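Local coordinates for glutathione peroxidase (Schistosoma mansoni, PDB 2V1M), which catalyses the reduction of hydrogen peroxide by glutathione, yielding glutathione disulfide and water, at residues C34-V39 with D113-L118; I67-C72 with F98-K103. All blocks are in the same frame, centred on the assembly; numbering follows the deposited sequence. Where two conformers were deposited one is given.

Interaction 1: C34-V39 with D113-L118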
loop_
_atom_site.group_PDB
_atom_site.type_symbol
_atom_site.label_atom_id
_atom_site.label_comp_id
_atom_site.label_asym_id
_atom_site.label_seq_id
_atom_site.Cartn_x
_atom_site.Cartn_y
_atom_site.Cartn_z
ATOM N N CYS A 34 1.213 -5.028 -7.735
ATOM C CA CYS A 34 1.307 -3.996 -6.729
ATOM C C CYS A 34 0.944 -4.525 -5.360
ATOM O O CYS A 34 -0.006 -5.313 -5.210
ATOM C CB CYS A 34 0.392 -2.794 -7.050
ATOM S SG CYS A 34 0.764 -1.980 -8.615
ATOM N N LEU A 35 1.689 -4.064 -4.359
ATOM C CA LEU A 35 1.376 -4.333 -2.965
ATOM C C LEU A 35 1.056 -2.986 -2.329
ATOM O O LEU A 35 1.930 -2.109 -2.286
ATOM C CB LEU A 35 2.545 -5.018 -2.249
ATOM C CG LEU A 35 2.189 -5.477 -0.818
ATOM C CD1 LEU A 35 1.135 -6.614 -0.825
ATOM C CD2 LEU A 35 3.471 -5.893 -0.095
ATOM N N ILE A 36 -0.209 -2.793 -1.932
ATOM C CA ILE A 36 -0.691 -1.505 -1.462
ATOM C C ILE A 36 -0.866 -1.575 0.047
ATOM O O ILE A 36 -1.644 -2.445 0.554
ATOM C CB ILE A 36 -2.011 -1.110 -2.191
ATOM C CG1 ILE A 36 -1.763 -1.105 -3.713
ATOM C CG2 ILE A 36 -2.467 0.242 -1.648
ATOM C CD1 ILE A 36 -2.976 -0.710 -4.548
ATOM N N VAL A 37 -0.171 -0.695 0.751
ATOM C CA VAL A 37 -0.069 -0.784 2.217
ATOM C C VAL A 37 -0.445 0.554 2.807
ATOM O O VAL A 37 0.064 1.590 2.377
ATOM C CB VAL A 37 1.407 -1.140 2.607
ATOM C CG1 VAL A 37 1.490 -1.391 4.135
ATOM C CG2 VAL A 37 1.899 -2.317 1.825
ATOM N N ASN A 38 -1.355 0.578 3.802
ATOM C CA ASN A 38 -1.591 1.804 4.573
ATOM C C ASN A 38 -0.594 1.826 5.721
ATOM O O ASN A 38 -0.395 0.807 6.371
ATOM C CB ASN A 38 -3.039 1.913 5.044
ATOM C CG ASN A 38 -3.467 0.758 5.977
ATOM O OD1 ASN A 38 -3.491 -0.414 5.565
ATOM N ND2 ASN A 38 -3.846 1.097 7.215
ATOM N N VAL A 39 0.064 2.980 5.924
ATOM C CA VAL A 39 1.205 3.043 6.814
ATOM C C VAL A 39 1.001 4.099 7.888
ATOM O O VAL A 39 0.104 4.950 7.825
ATOM C CB VAL A 39 2.525 3.288 6.010
ATOM C CG1 VAL A 39 2.779 2.144 5.047
ATOM C CG2 VAL A 39 2.482 4.633 5.270
ATOM N N ASP A 113 -11.077 6.981 -2.886
ATOM C CA ASP A 113 -11.747 6.021 -3.781
ATOM C C ASP A 113 -10.910 4.774 -4.047
ATOM O O ASP A 113 -11.488 3.682 -4.216
ATOM C CB ASP A 113 -12.123 6.690 -5.099
ATOM C CG ASP A 113 -13.263 7.699 -4.952
ATOM O OD1 ASP A 113 -13.973 7.698 -3.918
ATOM O OD2 ASP A 113 -13.461 8.489 -5.908
ATOM N N LEU A 114 -9.582 4.882 -4.020
ATOM C CA LEU A 114 -8.767 3.676 -4.215
ATOM C C LEU A 114 -9.114 2.644 -3.109
ATOM O O LEU A 114 -9.239 1.440 -3.402
ATOM C CB LEU A 114 -7.292 4.037 -4.137
ATOM C CG LEU A 114 -6.343 2.816 -4.051
ATOM C CD1 LEU A 114 -6.416 1.943 -5.298
ATOM C CD2 LEU A 114 -4.930 3.311 -3.806
ATOM N N TYR A 115 -9.221 3.106 -1.867
ATOM C CA TYR A 115 -9.525 2.187 -0.773
ATOM C C TYR A 115 -10.960 1.732 -0.761
ATOM O O TYR A 115 -11.235 0.578 -0.406
ATOM C CB TYR A 115 -9.064 2.763 0.581
ATOM C CG TYR A 115 -7.610 2.433 0.843
ATOM C CD1 TYR A 115 -7.251 1.406 1.699
ATOM C CD2 TYR A 115 -6.617 3.234 0.303
ATOM C CE1 TYR A 115 -5.875 1.145 1.978
ATOM C CE2 TYR A 115 -5.256 3.001 0.578
ATOM C CZ TYR A 115 -4.910 1.949 1.420
ATOM O OH TYR A 115 -3.583 1.650 1.693
ATOM N N LYS A 116 -11.900 2.593 -1.157
ATOM C CA LYS A 116 -13.266 2.106 -1.373
ATOM C C LYS A 116 -13.245 0.944 -2.366
ATOM O O LYS A 116 -13.895 -0.100 -2.159
ATOM C CB LYS A 116 -14.196 3.230 -1.841
ATOM C CG LYS A 116 -14.330 4.340 -0.796
ATOM C CD LYS A 116 -15.384 5.392 -1.216
ATOM C CE LYS A 116 -15.558 6.432 -0.132
ATOM N NZ LYS A 116 -16.673 7.381 -0.493
ATOM N N PHE A 117 -12.495 1.108 -3.445
ATOM C CA PHE A 117 -12.383 0.060 -4.459
ATOM C C PHE A 117 -11.716 -1.198 -3.898
ATOM O O PHE A 117 -12.220 -2.331 -4.104
ATOM C CB PHE A 117 -11.612 0.592 -5.674
ATOM C CG PHE A 117 -11.375 -0.443 -6.724
ATOM C CD1 PHE A 117 -12.435 -0.896 -7.544
ATOM C CD2 PHE A 117 -10.101 -0.989 -6.917
ATOM C CE1 PHE A 117 -12.209 -1.843 -8.526
ATOM C CE2 PHE A 117 -9.883 -1.948 -7.913
ATOM C CZ PHE A 117 -10.940 -2.363 -8.719
ATOM N N LEU A 118 -10.554 -1.059 -3.260
ATOM C CA LEU A 118 -9.842 -2.231 -2.724
ATOM C C LEU A 118 -10.774 -3.036 -1.806
ATOM O O LEU A 118 -10.875 -4.263 -1.926
ATOM C CB LEU A 118 -8.602 -1.788 -1.964
ATOM C CG LEU A 118 -7.480 -1.188 -2.836
ATOM C CD1 LEU A 118 -6.404 -0.623 -1.911
ATOM C CD2 LEU A 118 -6.889 -2.246 -3.772
HETATM O O HOH W 1 -3.616 -1.391 2.460
#

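Interaction 2: I67-C72 with F98-K103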
loop_
_atom_site.group_PDB
_atom_site.type_symbol
_atom_site.label_atom_id
_atom_site.label_comp_id
_atom_site.label_asym_id
_atom_site.label_seq_id
_atom_site.Cartn_x
_atom_site.Cartn_y
_atom_site.Cartn_z
ATOM N N ILE A 67 5.554 -1.440 -4.753
ATOM C CA ILE A 67 4.963 -1.248 -3.442
ATOM C C ILE A 67 4.514 0.197 -3.320
ATOM O O ILE A 67 5.294 1.121 -3.634
ATOM C CB ILE A 67 5.982 -1.624 -2.315
ATOM C CG1 ILE A 67 6.357 -3.108 -2.455
ATOM C CG2 ILE A 67 5.412 -1.285 -0.935
ATOM C CD1 ILE A 67 7.532 -3.506 -1.554
ATOM N N LEU A 68 3.260 0.388 -2.895
ATOM C CA LEU A 68 2.647 1.708 -2.771
ATOM C C LEU A 68 2.255 1.878 -1.310
ATOM O O LEU A 68 1.476 1.067 -0.791
ATOM C CB LEU A 68 1.396 1.845 -3.643
ATOM C CG LEU A 68 1.534 1.862 -5.151
ATOM C CD1 LEU A 68 1.983 0.611 -5.743
ATOM C CD2 LEU A 68 0.191 2.306 -5.719
ATOM N N ALA A 69 2.753 2.934 -0.667
ATOM C CA ALA A 69 2.506 3.160 0.775
ATOM C C ALA A 69 1.712 4.446 0.968
ATOM O O ALA A 69 2.161 5.547 0.581
ATOM C CB ALA A 69 3.820 3.235 1.525
ATOM N N PHE A 70 0.534 4.293 1.587
ATOM C CA PHE A 70 -0.407 5.379 1.851
ATOM C C PHE A 70 -0.455 5.688 3.341
ATOM O O PHE A 70 -1.025 4.917 4.111
ATOM C CB PHE A 70 -1.805 5.001 1.348
ATOM C CG PHE A 70 -1.881 5.021 -0.162
ATOM C CD1 PHE A 70 -2.169 6.209 -0.828
ATOM C CD2 PHE A 70 -1.625 3.859 -0.891
ATOM C CE1 PHE A 70 -2.187 6.268 -2.210
ATOM C CE2 PHE A 70 -1.649 3.906 -2.286
ATOM C CZ PHE A 70 -1.921 5.110 -2.946
ATOM N N PRO A 71 0.118 6.819 3.762
ATOM C CA PRO A 71 -0.014 7.218 5.178
ATOM C C PRO A 71 -1.484 7.443 5.516
ATOM O O PRO A 71 -2.262 7.939 4.707
ATOM C CB PRO A 71 0.765 8.541 5.254
ATOM C CG PRO A 71 1.781 8.442 4.071
ATOM C CD PRO A 71 0.943 7.796 2.998
ATOM N N CYS A 72 -1.828 7.119 6.767
ATOM C CA CYS A 72 -3.220 7.276 7.219
ATOM C C CYS A 72 -3.194 7.452 8.726
ATOM O O CYS A 72 -2.535 6.677 9.431
ATOM C CB CYS A 72 -4.029 6.003 6.835
ATOM S SG CYS A 72 -5.712 6.011 7.483
ATOM N N PHE A 98 10.618 2.481 -2.481
ATOM C CA PHE A 98 9.326 2.264 -3.095
ATOM C C PHE A 98 8.489 3.566 -3.030
ATOM O O PHE A 98 8.983 4.620 -2.590
ATOM C CB PHE A 98 8.604 1.062 -2.475
ATOM C CG PHE A 98 8.482 1.092 -0.969
ATOM C CD1 PHE A 98 9.463 0.504 -0.151
ATOM C CD2 PHE A 98 7.401 1.745 -0.353
ATOM C CE1 PHE A 98 9.349 0.554 1.235
ATOM C CE2 PHE A 98 7.304 1.812 1.037
ATOM C CZ PHE A 98 8.292 1.231 1.841
ATOM N N ASP A 99 7.260 3.521 -3.558
ATOM C CA ASP A 99 6.495 4.737 -3.783
ATOM C C ASP A 99 5.694 5.113 -2.542
ATOM O O ASP A 99 4.872 4.342 -2.050
ATOM C CB ASP A 99 5.613 4.558 -5.013
ATOM C CG ASP A 99 6.422 4.478 -6.299
ATOM O OD1 ASP A 99 7.558 4.991 -6.336
ATOM O OD2 ASP A 99 5.880 3.924 -7.279
ATOM N N MET A 100 5.902 6.350 -2.088
ATOM C CA MET A 100 5.218 6.963 -0.958
ATOM C C MET A 100 4.197 7.970 -1.438
ATOM O O MET A 100 4.439 8.742 -2.387
ATOM C CB MET A 100 6.234 7.702 -0.068
ATOM C CG MET A 100 7.287 6.808 0.625
ATOM S SD MET A 100 6.607 5.647 1.833
ATOM C CE MET A 100 5.731 6.736 2.951
ATOM N N PHE A 101 3.063 7.994 -0.732
ATOM C CA PHE A 101 1.940 8.881 -1.076
ATOM C C PHE A 101 1.611 9.862 0.024
ATOM O O PHE A 101 2.071 9.756 1.158
ATOM C CB PHE A 101 0.733 8.034 -1.523
ATOM C CG PHE A 101 1.047 7.285 -2.811
ATOM C CD1 PHE A 101 0.783 7.879 -4.043
ATOM C CD2 PHE A 101 1.743 6.060 -2.782
ATOM C CE1 PHE A 101 1.141 7.244 -5.249
ATOM C CE2 PHE A 101 2.118 5.446 -3.956
ATOM C CZ PHE A 101 1.841 6.045 -5.198
ATOM N N SER A 102 0.802 10.868 -0.324
ATOM C CA SER A 102 0.237 11.740 0.671
ATOM C C SER A 102 -0.826 11.016 1.515
ATOM O O SER A 102 -1.418 9.995 1.132
ATOM C CB SER A 102 -0.372 12.993 0.005
ATOM O OG SER A 102 0.629 13.884 -0.458
ATOM N N LYS A 103 -1.050 11.590 2.693
ATOM C CA LYS A 103 -1.957 10.999 3.685
ATOM C C LYS A 103 -3.397 10.999 3.163
ATOM O O LYS A 103 -3.877 11.968 2.528
ATOM C CB LYS A 103 -1.777 11.761 5.001
ATOM C CG LYS A 103 -2.514 11.182 6.209
ATOM C CD LYS A 103 -2.488 12.121 7.404
ATOM C CE LYS A 103 -1.059 12.411 7.865
ATOM N NZ LYS A 103 -1.058 13.233 9.110
HETATM O O HOH W 2 6.100 1.294 -6.411
#

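Interaction 1: C34-V39 with D113-L118
Y115 reaches from helix 113-118 to strand 34-39 with its hydroxyl leading, passing I36, which runs back the other way. The pair illustrates how a helix covers a sheet in the thioredoxin-like fold of glutathione peroxidases: the strand offers a branched aliphatic residue, the helix leucines and one long aromatic. In I36, CG1 is anti to the carbonyl carbon (chi1 -57°) and CD1 continues extended from it (chi2 -179°), coming within 4.4 Å of L114 CD1, while CG2 meets L118 CD1 at 4.0 Å and the Y115 hydroxyl at 3.8 Å. L118 CD1 also lies over the centre of one tyrosine ring face. The far end of that ring abuts N38, whose CB is 3.4 Å from Y115 OH; N38 N is close, but badly angled for a hydrogen bond. A water joins the two segments instead, hydrogen-bonded to Y115 OH at 3.1 Å and lying 2.9 Å from I36 O and 3.3 Å from N38 OD1, to either of which it can donate. N38 ND2 is hydrogen-bonded to the backbone O of W132. The chemistry implies a largely apolar helix-sheet interface whose buried phenol reaches the strand's polar atoms through a bridging water, without a direct hydrogen bond.

Interaction 2: I67-C72 with F98-K103
F70 and F101 form an offset stack, their ring centroids 4.5 Å apart and planes tilted by 16°, with F70 CZ over one face of F101 and the A69 carbonyl oxygen at the F101 ring edge. The F98 ring receives CG2 of I67 over a face, a CH-pi contact, and the methyl of A69 at its edge. These rings dress the two faces of a parallel strand pair, the closing step of a beta-alpha-beta crossover in which the chain runs from strand 65-71 by way of helix 83-94 to the edge strand 99-100. Beside the stack, the F101 ring extends to L68, CE2 lying 3.7 Å from its CB. On the face of the sheet that carries A69, M100, bent at both chi2 and chi3, curls its SD back to 3.7 Å from A69 CB.

Three backbone hydrogen bonds fix the register: D99 N to I67 O, A69 N to D99 O at 2.9 Å, and F101 N to A69 O, the most bent at 140°. A water adds a bridge by donating to I67 O and, weakly, to D99 OD2, which is also hydrogen-bonded to Y29 OH. The next backbone bond in the series, to F101 O, cannot form because P71 has no N-H: its CD lies 2.9 Å from F101 O, a buried carbonyl oxygen with no polar partner in the model.

In the fold
After the small hairpin of strands 15-17 and 23-25, the chain enters strand 33-39, which leads toward C43, the probable active-site residue, found here oxidised to cysteinesulfonic acid. Helix 46-60 then returns it to strand 65-71, and helix 83-94 to strand 99-100, where interaction 2 closes the shorter loop. Helix 113-121 follows and folds back on strand 33-39, so interaction 1 closes a longer loop with interaction 2 nested inside. The two meet in the sheet, where V37 is probably hydrogen-bonded through its backbone to L68 and F70 of adjacent strand 65-71, and on the face covered by helix 113-121, where L114 packs on F70. Together they tie the sheet's edge and central strand to that helix.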